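Local coordinates for protein polyporopepsin (Irpex lacteus, PDB 1WKR) that cleaves peptide bonds as a pepsin-like aspartic endopeptidase of broad specificity with milk-clotting activity, at residues A221-A226 with S298-G303. Residues are numbered along the deposited sequence; the frame is centred on the assembly and turned at random.
Sequences ASDAFA and SDSGEG
The carboxylate of D223 takes two hydrogen bonds from S300, one on each oxygen. They join the first turn of helix 222-232 to the loop between strands 289-295 and 306-308, at the surface of the pepsin fold and away from the active-site aspartates. The hydroxyl of S300 donates from OG to OD2 of D223 at 2.6 Å. The backbone N of S300 donates to OD1 of D223 at 2.8 Å, nearly straight at 168°. Both oxygens are met on their syn sides, somewhat out of the carboxylate plane, the backbone N more than the hydroxyl. The two bonds together fix the rotation of the group. The chi1 of S300 (67°) sets OG between its own backbone N and carbonyl carbon, on the side of the carboxylate.

A221 is the N-cap residue of the helix. The next residue, S222, donates its N to the carbonyl O of S298 at 2.8 Å. The donor stands above that carbonyl plane, 41° out of it. S222 OG hydrogen-bonds to OD1 of D295, the last residue of strand 289-295, which leads into the loop.

D299 carries a second carboxylate nearby, and its OD1 lies 4.3 Å from OD1 of D223. The two S300 donors probably ease this repulsion. The methyl of A221, which is buried, packs on the loop backbone, with CB 3.4 Å from the N of S300.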
loop_
_atom_site.group_PDB
_atom_site.type_symbol
_atom_site.label_atom_id
_atom_site.label_comp_id
_atom_site.label_asym_id
_atom_site.label_seq_id
_atom_site.Cartn_x
_atom_site.Cartn_y
_atom_site.Cartn_z
ATOM N N ALA A 221 -1.688 13.818 -9.132
ATOM C CA ALA A 221 -2.141 14.130 -10.495
ATOM C C ALA A 221 -1.138 14.999 -11.245
ATOM O O ALA A 221 -0.438 15.783 -10.630
ATOM C CB ALA A 221 -3.496 14.846 -10.449
ATOM N N SER A 222 -1.109 14.849 -12.554
ATOM C CA SER A 222 -0.037 15.496 -13.346
ATOM C C SER A 222 0.045 16.969 -13.214
ATOM O O SER A 222 1.142 17.522 -13.202
ATOM C CB SER A 222 -0.264 15.096 -14.849
ATOM O OG SER A 222 -0.271 13.684 -14.998
ATOM N N ASP A 223 -1.111 17.656 -13.133
ATOM C CA ASP A 223 -1.082 19.075 -12.923
ATOM C C ASP A 223 -0.542 19.480 -11.577
ATOM O O ASP A 223 0.164 20.497 -11.414
ATOM C CB ASP A 223 -2.511 19.681 -13.157
ATOM C CG ASP A 223 -3.629 18.940 -12.459
ATOM O OD1 ASP A 223 -3.728 17.702 -12.477
ATOM O OD2 ASP A 223 -4.513 19.585 -11.825
ATOM N N ALA A 224 -0.786 18.652 -10.523
ATOM C CA ALA A 224 -0.205 18.862 -9.206
ATOM C C ALA A 224 1.276 18.547 -9.197
ATOM O O ALA A 224 2.061 19.284 -8.575
ATOM C CB ALA A 224 -0.935 17.931 -8.232
ATOM N N PHE A 225 1.696 17.507 -9.926
ATOM C CA PHE A 225 3.122 17.197 -10.050
ATOM C C PHE A 225 3.865 18.311 -10.694
ATOM O O PHE A 225 4.974 18.679 -10.266
ATOM C CB PHE A 225 3.273 15.903 -10.897
ATOM C CG PHE A 225 4.671 15.388 -10.942
ATOM C CD1 PHE A 225 5.268 14.797 -9.841
ATOM C CD2 PHE A 225 5.387 15.501 -12.147
ATOM C CE1 PHE A 225 6.535 14.301 -9.915
ATOM C CE2 PHE A 225 6.682 14.997 -12.175
ATOM C CZ PHE A 225 7.257 14.362 -11.087
ATOM N N ALA A 226 3.308 18.991 -11.735
ATOM C CA ALA A 226 3.981 20.166 -12.303
ATOM C C ALA A 226 4.127 21.232 -11.307
ATOM O O ALA A 226 5.169 21.913 -11.244
ATOM C CB ALA A 226 3.136 20.631 -13.520
ATOM N N SER A 298 -2.122 10.976 -14.754
ATOM C CA SER A 298 -3.463 11.449 -15.114
ATOM C C SER A 298 -3.707 12.803 -14.471
ATOM O O SER A 298 -3.142 13.058 -13.384
ATOM C CB SER A 298 -4.573 10.431 -14.726
ATOM O OG SER A 298 -4.454 10.081 -13.383
ATOM N N ASP A 299 -4.538 13.649 -15.065
ATOM C CA ASP A 299 -4.824 14.942 -14.556
ATOM C C ASP A 299 -5.878 14.857 -13.456
ATOM O O ASP A 299 -6.676 13.903 -13.386
ATOM C CB ASP A 299 -5.412 15.831 -15.653
ATOM C CG ASP A 299 -4.386 16.164 -16.707
ATOM O OD1 ASP A 299 -3.206 16.144 -16.490
ATOM O OD2 ASP A 299 -4.843 16.581 -17.812
ATOM N N SER A 300 -5.888 15.861 -12.602
ATOM C CA SER A 300 -6.926 15.937 -11.557
ATOM C C SER A 300 -8.306 16.091 -12.148
ATOM O O SER A 300 -8.447 16.554 -13.289
ATOM C CB SER A 300 -6.593 17.139 -10.612
ATOM O OG SER A 300 -6.732 18.354 -11.283
ATOM N N GLY A 301 -9.312 15.704 -11.399
ATOM C CA GLY A 301 -10.739 15.724 -11.848
ATOM C C GLY A 301 -11.204 14.383 -12.350
ATOM O O GLY A 301 -12.320 14.334 -12.836
ATOM N N GLU A 302 -10.431 13.322 -12.229
ATOM C CA GLU A 302 -10.869 12.012 -12.687
ATOM C C GLU A 302 -11.428 11.169 -11.570
ATOM O O GLU A 302 -11.735 9.959 -11.808
ATOM C CB GLU A 302 -9.708 11.262 -13.349
ATOM C CG GLU A 302 -9.270 11.978 -14.614
ATOM C CD GLU A 302 -8.289 11.010 -15.488
ATOM O OE1 GLU A 302 -7.922 10.008 -14.989
ATOM O OE2 GLU A 302 -8.103 11.456 -16.622
ATOM N N GLY A 303 -11.645 11.681 -10.395
ATOM C CA GLY A 303 -12.192 10.901 -9.285
ATOM C C GLY A 303 -11.178 9.964 -8.632
ATOM O O GLY A 303 -11.594 9.153 -7.791
#